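PDB 6TPL: intimin from Escherichia coli, which acts as an outer-membrane adhesin that mediates attachment to host cells, its Ig-like domains forming an extended stalk that probably holds the binding tip away from the bacterium. Local coordinates for residues 140-145 / 180-185; 12-17 / 106-111. All blocks are in the same frame, centred on the assembly; numbering follows the deposited sequence.

Contact 1: 140-145 / 180-185; sequences QEVTFT and ARVSDV
Gln140 lies across Val182 at about a right angle, with NE2 4.0 Å from Val182 CB. Its CG is anti to the backbone N and the chain then bends at the next bond, which brings the amide to a bridging water. The water accepts weakly from Gln140 NE2 and more firmly from Ser183 N at 3.0 Å. It donates to Glu141 O at 2.7 Å. Here the strands have begun to part, and the water joins their backbones instead of a direct bond. Val142 turns to the interior. Its CG2 meets Val182 CG1 at 3.9 Å, and its other methyl rests near Ala180 CB. Thr143 pairs with Arg181 as an antiparallel hydrogen-bonded pair. Thr143 N donates to Arg181 O at 3.0 Å in a nearly straight bond (168°). Arg181 N returns a bond to Thr143 O, also 3.0 Å but bent to 137°. This joins strands 141-146 and 174-181 in one sheet of an Ig-like beta sandwich. On the outer face, Thr143 and Arg181 run side by side. The chi1 of -62° puts Thr143 OG1 beside the backbone N and swings CG2 over one face of the guanidinium, toward its rim, 3.4 Å from Arg181 NH2. Thr143 OG1 is hydrogen-bonded to Thr155 OG1 of the neighbouring strand. Phe144 faces the core, where its CD2 meets Ala180 CB obliquely at 4.2 Å; both side chains also touch Val128 of strand 124-132. Thr145 is back on the outer side, and its CG2 comes to the guanidinium edge beside Arg181 NH1.

Contact 2: 12-17 / 106-111; sequences DKTSAK and ITEIKA
Thr14 overlaps the side chain of Glu108 obliquely, its hydroxyl and CB lying against the glutamate CB and carboxylate. OG1 is 3.1 Å from Glu108 OE2, a possible hydrogen bond, undecided since the same proton could serve a different acceptor. Glu108 CG stands between the backbone N and the carbonyl carbon (chi1 42°), and the chain then extends so that the carboxylate reaches the threonine. Its other oxygen, OE1, makes a long salt bridge to Lys110 NZ at 3.8 Å. The lysine chain also passes Thr14, with Lys110 CE 4.2 Å from Thr14 CG2. The two segments belong to successive bacterial Ig-like domains, and the contact forms part of the junction between them. No direct backbone bond joins the segments. Thr14 O and Thr107 O approach each other to 3.6 Å, and one water donates to both, at 2.7 Å from Thr14 O and 2.8 Å from Thr107 O. Ser15 packs beside this bridge, with OG 3.6 Å from Thr107 CB. Thr107 also touches Val99 of strand 91-99. A bound magnesium ion lies about 4 Å from the Glu108 side chain. With an alanine in place of the glutamate, Lys110 NZ would probably lose its long salt-bridge partner and Thr14 OG1 a possible acceptor. The contact is small and largely polar. Two carbonyls that would otherwise oppose each other are reconciled by the water's two protons, and the carboxylate charge is probably tempered by the lysine and the nearby metal ion.

In the fold
From the N terminus, contact 2 opens first, at 12-17 in the first of the two Ig-like domains of this structure. It closes at 106-111, after that domain's remaining strands have passed, and so it spans the boundary between the two domains. Contact 1 opens later, at 140-145, and closes at 180-185, wholly within the second domain. The two loops are therefore in series and neither nest nor cross. Contact 2 joins one domain to the next, while contact 1 joins two strands of a single sheet. They meet through strand 105-111: Ile106 packs on Ala180, Arg181 and Val182, and Ile109 packs on Ala180. Their centres lie about 15 Å apart.

Contact 1: 140-145 / 180-185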
loop_
_atom_site.group_PDB
_atom_site.type_symbol
_atom_site.label_atom_id
_atom_site.label_comp_id
_atom_site.label_asym_id
_atom_site.label_seq_id
_atom_site.Cartn_x
_atom_site.Cartn_y
_atom_site.Cartn_z
ATOM N N GLN A 140 8.170 -19.460 -5.408
ATOM C CA GLN A 140 7.566 -18.703 -6.498
ATOM C C GLN A 140 8.508 -17.577 -6.902
ATOM O O GLN A 140 9.011 -16.843 -6.046
ATOM C CB GLN A 140 6.213 -18.134 -6.065
ATOM C CG GLN A 140 5.453 -17.422 -7.164
ATOM C CD GLN A 140 4.677 -18.379 -8.045
ATOM O OE1 GLN A 140 4.436 -19.529 -7.669
ATOM N NE2 GLN A 140 4.273 -17.909 -9.217
ATOM N N GLU A 141 8.752 -17.445 -8.202
ATOM C CA GLU A 141 9.664 -16.420 -8.698
ATOM C C GLU A 141 8.952 -15.075 -8.746
ATOM O O GLU A 141 7.988 -14.905 -9.501
ATOM C CB GLU A 141 10.196 -16.793 -10.084
ATOM C CG GLU A 141 11.301 -17.840 -10.066
ATOM C CD GLU A 141 12.063 -17.917 -11.379
ATOM O OE1 GLU A 141 13.049 -18.680 -11.440
ATOM O OE2 GLU A 141 11.683 -17.219 -12.344
ATOM N N VAL A 142 9.416 -14.129 -7.933
ATOM C CA VAL A 142 8.963 -12.746 -7.985
ATOM C C VAL A 142 10.005 -11.939 -8.739
ATOM O O VAL A 142 11.189 -11.957 -8.382
ATOM C CB VAL A 142 8.747 -12.175 -6.574
ATOM C CG1 VAL A 142 8.280 -10.729 -6.663
ATOM C CG2 VAL A 142 7.755 -13.025 -5.797
ATOM N N THR A 143 9.577 -11.232 -9.780
ATOM C CA THR A 143 10.466 -10.390 -10.569
ATOM C C THR A 143 10.219 -8.928 -10.216
ATOM O O THR A 143 9.067 -8.476 -10.172
ATOM C CB THR A 143 10.273 -10.624 -12.071
ATOM O OG1 THR A 143 10.606 -11.982 -12.390
ATOM C CG2 THR A 143 11.171 -9.685 -12.875
ATOM N N PHE A 144 11.308 -8.203 -9.949
ATOM C CA PHE A 144 11.275 -6.807 -9.532
ATOM C C PHE A 144 11.864 -5.925 -10.628
ATOM O O PHE A 144 12.820 -6.317 -11.300
ATOM C CB PHE A 144 12.097 -6.576 -8.245
ATOM C CG PHE A 144 11.587 -7.307 -7.031
ATOM C CD1 PHE A 144 11.905 -8.644 -6.817
ATOM C CD2 PHE A 144 10.818 -6.646 -6.084
ATOM C CE1 PHE A 144 11.448 -9.320 -5.696
ATOM C CE2 PHE A 144 10.352 -7.314 -4.958
ATOM C CZ PHE A 144 10.669 -8.651 -4.764
ATOM N N THR A 145 11.331 -4.711 -10.774
ATOM C CA THR A 145 11.907 -3.697 -11.648
ATOM C C THR A 145 11.901 -2.361 -10.918
ATOM O O THR A 145 11.203 -2.191 -9.916
ATOM C CB THR A 145 11.146 -3.568 -12.974
ATOM O OG1 THR A 145 9.781 -3.220 -12.721
ATOM C CG2 THR A 145 11.195 -4.872 -13.744
ATOM N N ALA A 180 6.636 -5.136 -8.996
ATOM C CA ALA A 180 6.828 -6.566 -8.817
ATOM C C ALA A 180 5.729 -7.329 -9.537
ATOM O O ALA A 180 4.629 -6.810 -9.755
ATOM C CB ALA A 180 6.838 -6.951 -7.332
ATOM N N ARG A 181 6.035 -8.575 -9.897
ATOM C CA ARG A 181 5.078 -9.404 -10.609
ATOM C C ARG A 181 5.427 -10.868 -10.407
ATOM O O ARG A 181 6.579 -11.224 -10.144
ATOM C CB ARG A 181 5.064 -9.088 -12.108
ATOM C CG ARG A 181 6.372 -9.451 -12.796
ATOM C CD ARG A 181 6.366 -9.058 -14.270
ATOM N NE ARG A 181 7.535 -9.565 -14.984
ATOM C CZ ARG A 181 8.620 -8.844 -15.255
ATOM N NH1 ARG A 181 8.686 -7.578 -14.870
ATOM N NH2 ARG A 181 9.640 -9.388 -15.910
ATOM N N VAL A 182 4.410 -11.714 -10.547
ATOM C CA VAL A 182 4.587 -13.152 -10.666
ATOM C C VAL A 182 3.943 -13.586 -11.975
ATOM O O VAL A 182 3.141 -12.865 -12.571
ATOM C CB VAL A 182 3.983 -13.926 -9.475
ATOM C CG1 VAL A 182 4.738 -13.602 -8.186
ATOM C CG2 VAL A 182 2.502 -13.621 -9.345
ATOM N N SER A 183 4.306 -14.786 -12.418
ATOM C CA SER A 183 3.763 -15.296 -13.666
ATOM C C SER A 183 2.266 -15.550 -13.534
ATOM O O SER A 183 1.762 -15.909 -12.466
ATOM C CB SER A 183 4.474 -16.590 -14.071
ATOM O OG SER A 183 5.873 -16.387 -14.192
ATOM N N ASP A 184 1.554 -15.337 -14.638
ATOM C CA ASP A 184 0.152 -15.685 -14.846
ATOM C C ASP A 184 -0.830 -14.833 -14.046
ATOM O O ASP A 184 -2.033 -15.128 -14.071
ATOM C CB ASP A 184 -0.147 -17.162 -14.531
ATOM C CG ASP A 184 0.642 -18.126 -15.409
ATOM O OD1 ASP A 184 0.904 -19.268 -14.967
ATOM O OD2 ASP A 184 1.008 -17.738 -16.538
ATOM N N VAL A 185 -0.382 -13.793 -13.347
ATOM C CA VAL A 185 -1.279 -12.860 -12.667
ATOM C C VAL A 185 -1.131 -11.497 -13.330
ATOM O O VAL A 185 -0.040 -10.916 -13.334
ATOM C CB VAL A 185 -0.986 -12.773 -11.162
ATOM C CG1 VAL A 185 -1.872 -11.715 -10.513
ATOM C CG2 VAL A 185 -1.186 -14.131 -10.496
HETATM O O HOH W 1 6.205 -16.469 -10.864
#

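Contact 2: 12-17 / 106-111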
loop_
_atom_site.group_PDB
_atom_site.type_symbol
_atom_site.label_atom_id
_atom_site.label_comp_id
_atom_site.label_asym_id
_atom_site.label_seq_id
_atom_site.Cartn_x
_atom_site.Cartn_y
_atom_site.Cartn_z
ATOM N N ASP A 12 -7.055 -2.700 7.943
ATOM C CA ASP A 12 -6.908 -3.863 8.809
ATOM C C ASP A 12 -6.296 -5.060 8.093
ATOM O O ASP A 12 -5.937 -6.044 8.752
ATOM C CB ASP A 12 -8.267 -4.255 9.398
ATOM C CG ASP A 12 -9.264 -4.707 8.345
ATOM O OD1 ASP A 12 -9.075 -4.423 7.141
ATOM O OD2 ASP A 12 -10.265 -5.354 8.731
ATOM N N LYS A 13 -6.164 -4.993 6.770
ATOM C CA LYS A 13 -5.601 -6.067 5.969
ATOM C C LYS A 13 -4.812 -5.449 4.825
ATOM O O LYS A 13 -5.128 -4.347 4.371
ATOM C CB LYS A 13 -6.688 -6.975 5.388
ATOM C CG LYS A 13 -7.724 -7.511 6.360
ATOM C CD LYS A 13 -8.969 -7.914 5.560
ATOM C CE LYS A 13 -9.930 -8.797 6.340
ATOM N NZ LYS A 13 -11.121 -9.175 5.518
ATOM N N THR A 14 -3.799 -6.171 4.341
ATOM C CA THR A 14 -3.113 -5.740 3.130
ATOM C C THR A 14 -3.765 -6.279 1.861
ATOM O O THR A 14 -3.521 -5.739 0.778
ATOM C CB THR A 14 -1.645 -6.170 3.148
ATOM O OG1 THR A 14 -1.550 -7.585 3.354
ATOM C CG2 THR A 14 -0.898 -5.444 4.254
ATOM N N SER A 15 -4.594 -7.315 1.966
ATOM C CA SER A 15 -5.206 -7.907 0.785
ATOM C C SER A 15 -6.505 -8.605 1.160
ATOM O O SER A 15 -6.777 -8.878 2.331
ATOM C CB SER A 15 -4.256 -8.902 0.107
ATOM O OG SER A 15 -4.156 -10.098 0.862
ATOM N N ALA A 16 -7.303 -8.891 0.136
ATOM C CA ALA A 16 -8.570 -9.584 0.311
ATOM C C ALA A 16 -8.907 -10.319 -0.977
ATOM O O ALA A 16 -8.300 -10.087 -2.025
ATOM C CB ALA A 16 -9.704 -8.623 0.678
ATOM N N LYS A 17 -9.892 -11.208 -0.885
ATOM C CA LYS A 17 -10.353 -11.936 -2.058
ATOM C C LYS A 17 -11.093 -10.998 -3.000
ATOM O O LYS A 17 -11.828 -10.106 -2.565
ATOM C CB LYS A 17 -11.266 -13.090 -1.646
ATOM C CG LYS A 17 -10.548 -14.262 -0.996
ATOM C CD LYS A 17 -11.527 -15.355 -0.586
ATOM C CE LYS A 17 -12.032 -15.151 0.837
ATOM N NZ LYS A 17 -10.946 -15.335 1.846
ATOM N N ILE A 106 0.817 -12.079 -5.688
ATOM C CA ILE A 106 1.369 -11.137 -4.724
ATOM C C ILE A 106 0.229 -10.541 -3.906
ATOM O O ILE A 106 -0.765 -10.055 -4.457
ATOM C CB ILE A 106 2.163 -10.030 -5.426
ATOM C CG1 ILE A 106 3.405 -10.604 -6.093
ATOM C CG2 ILE A 106 2.563 -8.965 -4.420
ATOM C CD1 ILE A 106 4.136 -9.631 -6.998
ATOM N N THR A 107 0.369 -10.580 -2.583
ATOM C CA THR A 107 -0.621 -9.997 -1.688
ATOM C C THR A 107 -0.139 -8.730 -1.006
ATOM O O THR A 107 -0.970 -7.965 -0.505
ATOM C CB THR A 107 -1.039 -11.008 -0.608
ATOM O OG1 THR A 107 0.111 -11.423 0.132
ATOM C CG2 THR A 107 -1.717 -12.213 -1.244
ATOM N N GLU A 108 1.168 -8.484 -0.978
ATOM C CA GLU A 108 1.666 -7.254 -0.385
ATOM C C GLU A 108 3.064 -6.946 -0.903
ATOM O O GLU A 108 3.796 -7.828 -1.361
ATOM C CB GLU A 108 1.667 -7.343 1.144
ATOM C CG GLU A 108 2.160 -8.674 1.718
ATOM C CD GLU A 108 2.292 -8.641 3.238
ATOM O OE1 GLU A 108 3.428 -8.472 3.724
ATOM O OE2 GLU A 108 1.256 -8.759 3.918
ATOM N N ILE A 109 3.411 -5.664 -0.821
ATOM C CA ILE A 109 4.736 -5.159 -1.158
ATOM C C ILE A 109 4.986 -4.001 -0.197
ATOM O O ILE A 109 4.175 -3.071 -0.109
ATOM C CB ILE A 109 4.827 -4.740 -2.637
ATOM C CG1 ILE A 109 6.217 -4.196 -2.936
ATOM C CG2 ILE A 109 3.758 -3.730 -2.964
ATOM C CD1 ILE A 109 6.580 -4.212 -4.400
ATOM N N LYS A 110 6.067 -4.078 0.575
ATOM C CA LYS A 110 6.376 -3.094 1.603
ATOM C C LYS A 110 7.817 -2.629 1.449
ATOM O O LYS A 110 8.695 -3.421 1.096
ATOM C CB LYS A 110 6.165 -3.675 3.008
ATOM C CG LYS A 110 4.735 -4.100 3.318
ATOM C CD LYS A 110 4.658 -4.733 4.701
ATOM C CE LYS A 110 3.258 -5.207 5.047
ATOM N NZ LYS A 110 3.209 -5.791 6.420
ATOM N N ALA A 111 8.047 -1.340 1.702
ATOM C CA ALA A 111 9.381 -0.756 1.770
ATOM C C ALA A 111 9.678 -0.417 3.225
ATOM O O ALA A 111 8.806 0.092 3.937
ATOM C CB ALA A 111 9.475 0.491 0.886
HETATM O O HOH W 2 -1.097 -5.180 -0.269
#